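Local atomic coordinates of methane monooxygenase hydroxylase, MmoD (Methylosinus sporium, PDB entry 6D7K), a protein that probably takes part in the methane monooxygenase system, possibly with monooxygenase activity, and here is bound to chains of another protein. Residues R24-W38 and L41-F55. Residues are numbered along the deposited sequence; the frame is centred on the assembly and turned at random.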
ATOM      1  N   ARG H  24       8.909  13.758  24.531  1.00 48.62           N
ATOM      2  CA  ARG H  24       8.303  13.076  23.404  1.00 48.80           C
ATOM      3  C   ARG H  24       9.218  12.894  22.204  1.00 47.36           C
ATOM      4  O   ARG H  24       9.042  11.919  21.475  1.00 52.40           O
ATOM      5  CB  ARG H  24       7.035  13.819  22.948  1.00 55.71           C
ATOM      6  CG  ARG H  24       5.732  13.117  23.361  1.00 69.46           C
ATOM      7  CD  ARG H  24       4.481  13.976  23.117  1.00 74.38           C
ATOM      8  NE  ARG H  24       4.281  14.319  21.710  1.00 72.92           N
ATOM      9  CZ  ARG H  24       3.426  13.705  20.895  1.00 75.49           C
ATOM     10  NH1 ARG H  24       2.682  12.704  21.339  1.00 73.85           N
ATOM     11  NH2 ARG H  24       3.320  14.091  19.629  1.00 75.90           N
ATOM     12  N   TYR H  25      10.185  13.778  21.965  1.00 48.63           N
ATOM     13  CA  TYR H  25      10.995  13.714  20.751  1.00 44.47           C
ATOM     14  C   TYR H  25      12.453  13.400  21.062  1.00 39.01           C
ATOM     15  O   TYR H  25      12.976  13.802  22.100  1.00 38.11           O
ATOM     16  CB  TYR H  25      10.888  15.014  19.969  1.00 37.80           C
ATOM     17  CG  TYR H  25       9.520  15.211  19.346  1.00 44.96           C
ATOM     18  CD1 TYR H  25       9.141  14.500  18.201  1.00 46.02           C
ATOM     19  CD2 TYR H  25       8.604  16.101  19.893  1.00 43.70           C
ATOM     20  CE1 TYR H  25       7.887  14.680  17.618  1.00 44.54           C
ATOM     21  CE2 TYR H  25       7.349  16.290  19.316  1.00 45.94           C
ATOM     22  CZ  TYR H  25       6.995  15.576  18.183  1.00 46.93           C
ATOM     23  OH  TYR H  25       5.749  15.750  17.623  1.00 48.44           O
ATOM     24  N   GLU H  26      13.091  12.643  20.173  1.00 38.65           N
ATOM     25  CA  GLU H  26      14.535  12.460  20.174  1.00 40.04           C
ATOM     26  C   GLU H  26      15.057  12.675  18.759  1.00 40.27           C
ATOM     27  O   GLU H  26      14.353  12.389  17.786  1.00 41.86           O
ATOM     28  CB  GLU H  26      14.934  11.069  20.660  1.00 33.30           C
ATOM     29  CG  GLU H  26      14.587  10.818  22.107  1.00 46.62           C
ATOM     30  CD  GLU H  26      15.325   9.625  22.695  1.00 54.12           C
ATOM     31  OE1 GLU H  26      15.090   8.488  22.226  1.00 58.96           O
ATOM     32  OE2 GLU H  26      16.146   9.834  23.626  1.00 56.36           O
ATOM     33  N   ALA H  27      16.293  13.172  18.636  1.00 34.41           N
ATOM     34  CA  ALA H  27      16.921  13.287  17.322  1.00 34.30           C
ATOM     35  C   ALA H  27      18.389  12.899  17.403  1.00 35.54           C
ATOM     36  O   ALA H  27      19.099  13.322  18.317  1.00 39.17           O
ATOM     37  CB  ALA H  27      16.779  14.701  16.757  1.00 31.14           C
ATOM     38  N   PHE H  28      18.839  12.094  16.454  1.00 34.31           N
ATOM     39  CA  PHE H  28      20.225  11.666  16.395  1.00 31.10           C
ATOM     40  C   PHE H  28      20.851  12.189  15.111  1.00 36.41           C
ATOM     41  O   PHE H  28      20.152  12.498  14.143  1.00 41.23           O
ATOM     42  CB  PHE H  28      20.340  10.140  16.465  1.00 38.22           C
ATOM     43  CG  PHE H  28      19.846   9.552  17.777  1.00 42.74           C
ATOM     44  CD1 PHE H  28      18.487   9.296  17.983  1.00 39.92           C
ATOM     45  CD2 PHE H  28      20.739   9.262  18.805  1.00 37.71           C
ATOM     46  CE1 PHE H  28      18.043   8.765  19.194  1.00 45.48           C
ATOM     47  CE2 PHE H  28      20.290   8.748  20.015  1.00 42.05           C
ATOM     48  CZ  PHE H  28      18.947   8.491  20.205  1.00 41.87           C
ATOM     49  N   THR H  29      22.158  12.197  15.084  1.00 33.51           N
ATOM     50  CA  THR H  29      22.949  12.565  13.941  1.00 33.94           C
ATOM     51  C   THR H  29      24.254  11.801  13.888  1.00 33.57           C
ATOM     52  O   THR H  29      24.860  11.581  14.848  1.00 36.82           O
ATOM     53  CB  THR H  29      23.167  14.063  13.813  1.00 34.47           C
ATOM     54  OG1 THR H  29      23.704  14.317  12.542  1.00 34.68           O
ATOM     55  CG2 THR H  29      24.096  14.520  14.753  1.00 33.46           C
ATOM     56  N   VAL H  30      24.652  11.387  12.716  1.00 31.83           N
ATOM     57  CA  VAL H  30      25.859  10.661  12.527  1.00 33.97           C
ATOM     58  C   VAL H  30      26.641  11.187  11.347  1.00 37.60           C
ATOM     59  O   VAL H  30      26.098  11.517  10.375  1.00 33.87           O
ATOM     60  CB  VAL H  30      25.556   9.188  12.359  1.00 31.19           C
ATOM     61  CG1 VAL H  30      24.849   8.939  11.084  1.00 29.16           C
ATOM     62  CG2 VAL H  30      26.788   8.375  12.377  1.00 32.74           C
ATOM     63  N   ASP H  31      27.948  11.271  11.500  1.00 40.40           N
ATOM     64  CA  ASP H  31      28.904  11.732  10.527  1.00 38.26           C
ATOM     65  C   ASP H  31      29.202  10.622   9.579  1.00 36.30           C
ATOM     66  O   ASP H  31      29.673   9.614   9.960  1.00 35.52           O
ATOM     67  CB  ASP H  31      30.167  12.055  11.281  1.00 38.71           C
ATOM     68  CG  ASP H  31      31.131  12.878  10.520  1.00 46.01           C
ATOM     69  OD1 ASP H  31      30.961  13.099   9.337  1.00 47.09           O
ATOM     70  OD2 ASP H  31      32.084  13.323  11.127  1.00 44.75           O
ATOM     71  N   LEU H  32      28.962  10.841   8.314  1.00 32.94           N
ATOM     72  CA  LEU H  32      29.197   9.825   7.363  1.00 34.63           C
ATOM     73  C   LEU H  32      30.243  10.182   6.371  1.00 41.47           C
ATOM     74  O   LEU H  32      30.256   9.561   5.362  1.00 41.70           O
ATOM     75  CB  LEU H  32      27.930   9.557   6.593  1.00 34.35           C
ATOM     76  CG  LEU H  32      26.687   8.949   7.186  1.00 35.21           C
ATOM     77  CD1 LEU H  32      25.728   8.726   6.064  1.00 34.21           C
ATOM     78  CD2 LEU H  32      26.968   7.650   7.867  1.00 31.44           C
ATOM     79  N   ASP H  33      31.096  11.140   6.719  1.00 42.95           N
ATOM     80  CA  ASP H  33      32.185  11.766   5.957  1.00 48.99           C
ATOM     81  C   ASP H  33      31.668  12.768   4.963  1.00 45.75           C
ATOM     82  O   ASP H  33      31.917  13.912   5.071  1.00 51.90           O
ATOM     83  CB  ASP H  33      33.145  10.809   5.230  1.00 54.42           C
ATOM     84  CG  ASP H  33      34.508  10.869   5.708  1.00 68.76           C
ATOM     85  OD1 ASP H  33      35.164  11.871   5.445  1.00 69.70           O
ATOM     86  OD2 ASP H  33      34.931   9.875   6.303  1.00 79.18           O
ATOM     87  N   TYR H  34      30.962  12.296   3.972  1.00 43.43           N
ATOM     88  CA  TYR H  34      30.451  13.126   2.942  1.00 39.09           C
ATOM     89  C   TYR H  34      29.239  13.908   3.367  1.00 41.76           C
ATOM     90  O   TYR H  34      28.988  14.939   2.849  1.00 34.50           O
ATOM     91  CB  TYR H  34      30.182  12.281   1.726  1.00 37.21           C
ATOM     92  CG  TYR H  34      28.998  11.376   1.799  1.00 42.66           C
ATOM     93  CD1 TYR H  34      27.757  11.817   1.467  1.00 37.47           C
ATOM     94  CD2 TYR H  34      29.130  10.063   2.146  1.00 42.85           C
ATOM     95  CE1 TYR H  34      26.691  10.996   1.531  1.00 36.51           C
ATOM     96  CE2 TYR H  34      28.057   9.241   2.190  1.00 35.98           C
ATOM     97  CZ  TYR H  34      26.850   9.727   1.883  1.00 36.71           C
ATOM     98  OH  TYR H  34      25.781   8.944   1.924  1.00 35.52           O
ATOM     99  N   MET H  35      28.524  13.427   4.361  1.00 42.93           N
ATOM    100  CA  MET H  35      27.352  14.097   4.851  1.00 38.18           C
ATOM    101  C   MET H  35      27.042  13.699   6.259  1.00 38.43           C
ATOM    102  O   MET H  35      27.664  12.862   6.787  1.00 41.65           O
ATOM    103  CB  MET H  35      26.196  13.700   3.983  1.00 38.31           C
ATOM    104  CG  MET H  35      25.180  14.759   3.706  1.00 40.80           C
ATOM    105  SD  MET H  35      25.762  16.173   2.860  1.00 34.38           S
ATOM    106  CE  MET H  35      24.254  17.030   2.818  1.00 28.61           C
ATOM    107  N   TRP H  36      26.081  14.328   6.880  1.00 35.94           N
ATOM    108  CA  TRP H  36      25.681  13.930   8.208  1.00 40.22           C
ATOM    109  C   TRP H  36      24.231  13.485   8.121  1.00 36.75           C
ATOM    110  O   TRP H  36      23.450  14.141   7.546  1.00 34.82           O
ATOM    111  CB  TRP H  36      25.836  15.064   9.214  1.00 37.13           C
ATOM    112  CG  TRP H  36      27.177  15.378   9.693  1.00 37.53           C
ATOM    113  CD1 TRP H  36      28.119  15.988   9.025  1.00 41.74           C
ATOM    114  CD2 TRP H  36      27.687  15.179  10.990  1.00 41.27           C
ATOM    115  NE1 TRP H  36      29.203  16.166   9.771  1.00 37.72           N
ATOM    116  CE2 TRP H  36      28.958  15.668  11.002  1.00 42.01           C
ATOM    117  CE3 TRP H  36      27.192  14.605  12.143  1.00 38.82           C
ATOM    118  CZ2 TRP H  36      29.739  15.616  12.106  1.00 44.03           C
ATOM    119  CZ3 TRP H  36      27.962  14.546  13.200  1.00 37.14           C
ATOM    120  CH2 TRP H  36      29.211  15.053  13.196  1.00 38.87           C
ATOM    121  N   ARG H  37      23.888  12.354   8.694  1.00 29.48           N
ATOM    122  CA  ARG H  37      22.554  11.824   8.649  1.00 29.50           C
ATOM    123  C   ARG H  37      21.809  11.976   9.924  1.00 33.26           C
ATOM    124  O   ARG H  37      22.247  11.567  10.896  1.00 34.97           O
ATOM    125  CB  ARG H  37      22.611  10.354   8.297  1.00 31.41           C
ATOM    126  CG  ARG H  37      21.486   9.873   7.445  1.00 31.93           C
ATOM    127  CD  ARG H  37      20.930   8.551   7.889  1.00 39.41           C
ATOM    128  NE  ARG H  37      21.588   7.464   7.208  1.00 43.98           N
ATOM    129  CZ  ARG H  37      21.024   6.652   6.329  1.00 50.41           C
ATOM    130  NH1 ARG H  37      19.760   6.758   6.033  1.00 46.35           N
ATOM    131  NH2 ARG H  37      21.741   5.727   5.746  1.00 41.83           N
ATOM    132  N   TRP H  38      20.627  12.525   9.910  1.00 33.33           N
ATOM    133  CA  TRP H  38      19.919  12.680  11.161  1.00 31.22           C
ATOM    134  C   TRP H  38      18.544  12.031  11.060  1.00 34.62           C
ATOM    135  O   TRP H  38      18.001  11.851   9.968  1.00 35.01           O
ATOM    136  CB  TRP H  38      19.800  14.165  11.548  1.00 31.07           C
ATOM    137  CG  TRP H  38      19.358  15.121  10.459  1.00 34.36           C
ATOM    138  CD1 TRP H  38      20.161  15.931   9.700  1.00 36.43           C
ATOM    139  CD2 TRP H  38      18.013  15.408  10.050  1.00 32.81           C
ATOM    140  NE1 TRP H  38      19.399  16.687   8.840  1.00 34.28           N
ATOM    141  CE2 TRP H  38      18.078  16.381   9.037  1.00 33.32           C
ATOM    142  CE3 TRP H  38      16.762  14.929  10.437  1.00 36.05           C
ATOM    143  CZ2 TRP H  38      16.950  16.879   8.415  1.00 31.66           C
ATOM    144  CZ3 TRP H  38      15.646  15.431   9.814  1.00 35.70           C
ATOM    145  CH2 TRP H  38      15.747  16.390   8.811  1.00 30.77           C
ATOM    146  N   LEU H  41      12.713  10.889  16.301  1.00 37.18           N
ATOM    147  CA  LEU H  41      11.795   9.878  16.827  1.00 36.21           C
ATOM    148  C   LEU H  41      10.746  10.552  17.686  1.00 38.15           C
ATOM    149  O   LEU H  41      11.040  11.512  18.408  1.00 40.83           O
ATOM    150  CB  LEU H  41      12.499   8.799  17.644  1.00 34.01           C
ATOM    151  CG  LEU H  41      13.493   7.871  16.944  1.00 40.01           C
ATOM    152  CD1 LEU H  41      14.548   8.657  16.230  1.00 38.92           C
ATOM    153  CD2 LEU H  41      14.159   6.938  17.950  1.00 43.10           C
ATOM    154  N   ARG H  42       9.512  10.069  17.574  1.00 44.15           N
ATOM    155  CA  ARG H  42       8.406  10.521  18.410  1.00 42.89           C
ATOM    156  C   ARG H  42       7.948   9.337  19.238  1.00 42.98           C
ATOM    157  O   ARG H  42       7.673   8.267  18.690  1.00 43.17           O
ATOM    158  CB  ARG H  42       7.246  11.075  17.583  1.00 42.76           C
ATOM    159  CG  ARG H  42       6.187  11.724  18.443  1.00 50.55           C
ATOM    160  CD  ARG H  42       4.877  11.933  17.717  1.00 52.39           C
ATOM    161  NE  ARG H  42       4.914  13.077  16.815  1.00 54.64           N
ATOM    162  CZ  ARG H  42       4.905  12.972  15.488  1.00 62.87           C
ATOM    163  NH1 ARG H  42       4.859  11.760  14.928  1.00 62.27           N
ATOM    164  NH2 ARG H  42       4.936  14.069  14.720  1.00 52.74           N
ATOM    165  N   ASP H  43       7.884   9.528  20.554  1.00 49.71           N
ATOM    166  CA  ASP H  43       7.507   8.472  21.493  1.00 50.06           C
ATOM    167  C   ASP H  43       8.251   7.175  21.176  1.00 49.19           C
ATOM    168  O   ASP H  43       7.708   6.076  21.274  1.00 52.29           O
ATOM    169  CB  ASP H  43       5.987   8.252  21.504  1.00 47.73           C
ATOM    170  CG  ASP H  43       5.192   9.533  21.801  1.00 57.90           C
ATOM    171  OD1 ASP H  43       5.472  10.208  22.822  1.00 62.60           O
ATOM    172  OD2 ASP H  43       4.274   9.859  21.007  1.00 57.51           O
ATOM    173  N   GLY H  44       9.505   7.301  20.761  1.00 47.64           N
ATOM    174  CA  GLY H  44      10.338   6.145  20.504  1.00 45.81           C
ATOM    175  C   GLY H  44      10.274   5.602  19.097  1.00 47.02           C
ATOM    176  O   GLY H  44      11.108   4.761  18.741  1.00 49.07           O
ATOM    177  N   GLU H  45       9.330   6.059  18.281  1.00 48.82           N
ATOM    178  CA  GLU H  45       9.143   5.539  16.931  1.00 47.86           C
ATOM    179  C   GLU H  45       9.757   6.477  15.897  1.00 45.23           C
ATOM    180  O   GLU H  45       9.653   7.703  16.007  1.00 43.71           O
ATOM    181  CB  GLU H  45       7.654   5.330  16.632  1.00 50.85           C
ATOM    182  N   PHE H  46      10.400   5.887  14.888  1.00 46.60           N
ATOM    183  CA  PHE H  46      11.020   6.663  13.821  1.00 37.42           C
ATOM    184  C   PHE H  46       9.966   7.465  13.077  1.00 38.06           C
ATOM    185  O   PHE H  46       8.924   6.936  12.699  1.00 42.93           O
ATOM    186  CB  PHE H  46      11.752   5.728  12.868  1.00 33.22           C
ATOM    187  CG  PHE H  46      12.178   6.376  11.586  1.00 46.81           C
ATOM    188  CD1 PHE H  46      13.400   7.046  11.503  1.00 43.76           C
ATOM    189  CD2 PHE H  46      11.365   6.312  10.453  1.00 42.23           C
ATOM    190  CE1 PHE H  46      13.803   7.647  10.309  1.00 43.06           C
ATOM    191  CE2 PHE H  46      11.760   6.900   9.259  1.00 42.38           C
ATOM    192  CZ  PHE H  46      12.981   7.577   9.187  1.00 45.60           C
ATOM    193  N   VAL H  47      10.228   8.749  12.867  1.00 40.88           N
ATOM    194  CA  VAL H  47       9.262   9.640  12.246  1.00 38.78           C
ATOM    195  C   VAL H  47       9.786  10.241  10.945  1.00 43.23           C
ATOM    196  O   VAL H  47       9.015  10.461  10.003  1.00 41.42           O
ATOM    197  CB  VAL H  47       8.840  10.749  13.223  1.00 35.01           C
ATOM    198  CG1 VAL H  47       7.925  11.732  12.541  1.00 37.22           C
ATOM    199  CG2 VAL H  47       8.154  10.130  14.407  1.00 43.32           C
ATOM    200  N   GLN H  48      11.085  10.511  10.860  1.00 39.84           N
ATOM    201  CA  GLN H  48      11.566  11.386   9.809  1.00 34.84           C
ATOM    202  C   GLN H  48      13.077  11.310   9.767  1.00 38.70           C
ATOM    203  O   GLN H  48      13.723  11.207  10.809  1.00 38.64           O
ATOM    204  CB  GLN H  48      11.121  12.830  10.046  1.00 33.27           C
ATOM    205  CG  GLN H  48      11.718  13.847   9.060  1.00 39.57           C
ATOM    206  CD  GLN H  48      11.194  13.672   7.649  1.00 38.79           C
ATOM    207  OE1 GLN H  48       9.996  13.507   7.438  1.00 41.60           O
ATOM    208  NE2 GLN H  48      12.097  13.685   6.674  1.00 37.90           N
ATOM    209  N   GLU H  49      13.619  11.389   8.554  1.00 37.57           N
ATOM    210  CA  GLU H  49      15.023  11.170   8.266  1.00 36.96           C
ATOM    211  C   GLU H  49      15.527  12.333   7.420  1.00 38.63           C
ATOM    212  O   GLU H  49      14.781  12.886   6.605  1.00 38.23           O
ATOM    213  CB  GLU H  49      15.186   9.836   7.539  1.00 36.57           C
ATOM    214  CG  GLU H  49      16.531   9.617   6.957  1.00 40.69           C
ATOM    215  CD  GLU H  49      16.597   8.443   5.985  1.00 47.43           C
ATOM    216  OE1 GLU H  49      15.566   7.758   5.745  1.00 44.23           O
ATOM    217  OE2 GLU H  49      17.711   8.211   5.461  1.00 51.38           O
ATOM    218  N   GLY H  50      16.794  12.709   7.613  1.00 33.27           N
ATOM    219  CA  GLY H  50      17.317  13.885   6.942  1.00 33.05           C
ATOM    220  C   GLY H  50      18.828  13.877   6.852  1.00 33.16           C
ATOM    221  O   GLY H  50      19.497  12.939   7.297  1.00 34.24           O
ATOM    222  N   CYS H  51      19.367  14.939   6.253  1.00 29.76           N
ATOM    223  CA  CYS H  51      20.814  15.090   6.198  1.00 30.68           C
ATOM    224  C   CYS H  51      21.177  16.565   6.159  1.00 31.10           C
ATOM    225  O   CYS H  51      20.363  17.422   5.810  1.00 34.11           O
ATOM    226  CB  CYS H  51      21.429  14.345   5.014  1.00 28.92           C
ATOM    227  SG  CYS H  51      20.863  14.894   3.397  1.00 28.26           S
ATOM    228  N   SER H  52      22.416  16.840   6.560  1.00 31.30           N
ATOM    229  CA  SER H  52      22.969  18.177   6.654  1.00 29.93           C
ATOM    230  C   SER H  52      24.433  18.121   6.245  1.00 33.32           C
ATOM    231  O   SER H  52      25.049  17.045   6.200  1.00 29.77           O
ATOM    232  CB  SER H  52      22.866  18.741   8.073  1.00 28.26           C
ATOM    233  OG  SER H  52      21.536  18.987   8.458  1.00 32.45           O
ATOM    234  N   LEU H  53      24.999  19.310   5.989  1.00 31.85           N
ATOM    235  CA  LEU H  53      26.420  19.426   5.681  1.00 34.28           C
ATOM    236  C   LEU H  53      27.316  19.247   6.904  1.00 38.05           C
ATOM    237  O   LEU H  53      28.501  18.942   6.743  1.00 38.97           O
ATOM    238  CB  LEU H  53      26.724  20.780   5.042  1.00 32.52           C
ATOM    239  CG  LEU H  53      26.008  21.188   3.749  1.00 33.85           C
ATOM    240  CD1 LEU H  53      26.465  22.550   3.268  1.00 29.28           C
ATOM    241  CD2 LEU H  53      26.183  20.140   2.642  1.00 33.38           C
ATOM    242  N   SER H  54      26.787  19.414   8.115  1.00 36.10           N
ATOM    243  CA  SER H  54      27.637  19.433   9.297  1.00 34.54           C
ATOM    244  C   SER H  54      26.801  19.146  10.532  1.00 40.45           C
ATOM    245  O   SER H  54      25.581  19.315  10.523  1.00 39.27           O
ATOM    246  CB  SER H  54      28.322  20.789   9.461  1.00 36.45           C
ATOM    247  OG  SER H  54      27.414  21.708  10.028  1.00 34.58           O
ATOM    248  N   PHE H  55      27.481  18.740  11.613  1.00 42.13           N
ATOM    249  CA  PHE H  55      26.819  18.654  12.910  1.00 34.89           C
ATOM    250  C   PHE H  55      26.020  19.919  13.178  1.00 36.37           C
ATOM    251  O   PHE H  55      24.838  19.854  13.534  1.00 41.17           O
ATOM    252  CB  PHE H  55      27.841  18.411  14.029  1.00 38.74           C
ATOM    253  CG  PHE H  55      27.216  18.202  15.402  1.00 41.71           C
ATOM    254  CD1 PHE H  55      26.688  16.958  15.759  1.00 39.66           C
ATOM    255  CD2 PHE H  55      27.167  19.243  16.333  1.00 38.88           C
ATOM    256  CE1 PHE H  55      26.108  16.758  17.013  1.00 42.33           C
ATOM    257  CE2 PHE H  55      26.592  19.059  17.594  1.00 39.78           C
ATOM    258  CZ  PHE H  55      26.060  17.816  17.937  1.00 45.38           C
TER
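Trp36 and Ser52 exchange backbone hydrogen bonds, as do Trp38 and Gly50, tying strand 36-42 to strand 45-52 in an antiparallel beta meander. At its far end Glu26 and Leu41 make the same double link between strand 25-31 and strand 36-42, and Asp43 N donates to Arg24 O (2.8 Å). One face of the Trp36 ring is covered by Ser54 C and Phe55 N, with Phe55 CB 3.7 Å from Trp36 CH2 in a CH-pi contact; the Phe55 ring turns its edge to that indole in an offset edge-to-face stack, planes 63° apart, while Phe55 CD1 also meets Thr29 CG2. Replacing Trp36 by an alanine would remove the indole that Phe55 N and CB lie against, and is likely to open a gap at the helix start and leave the Phe55 ring edge without its partner. With CG between its backbone N and carbonyl carbon (chi1 47°), the Trp38 indole swings across the neighbouring strand over Gly50, where any side chain would collide with the ring; NE1 reaches Ser52 OG in a weak bond. Alongside this ladder Arg37 NH1 meets Glu49 OE2 at 2.6 Å in a salt bridge whose hydrogen bond is bent and weak. By the type I' turn Arg42-Glu45, Arg24 NH1 pairs with Asp43 OD2 by charge alone, and Asp73 OD2 makes a salt bridge to Arg24 NH2 and a hydrogen bond to Tyr25 OH. That hydroxyl also accepts from Arg42 NE, 2.9 Å away, with the oxygen close to the guanidinium plane.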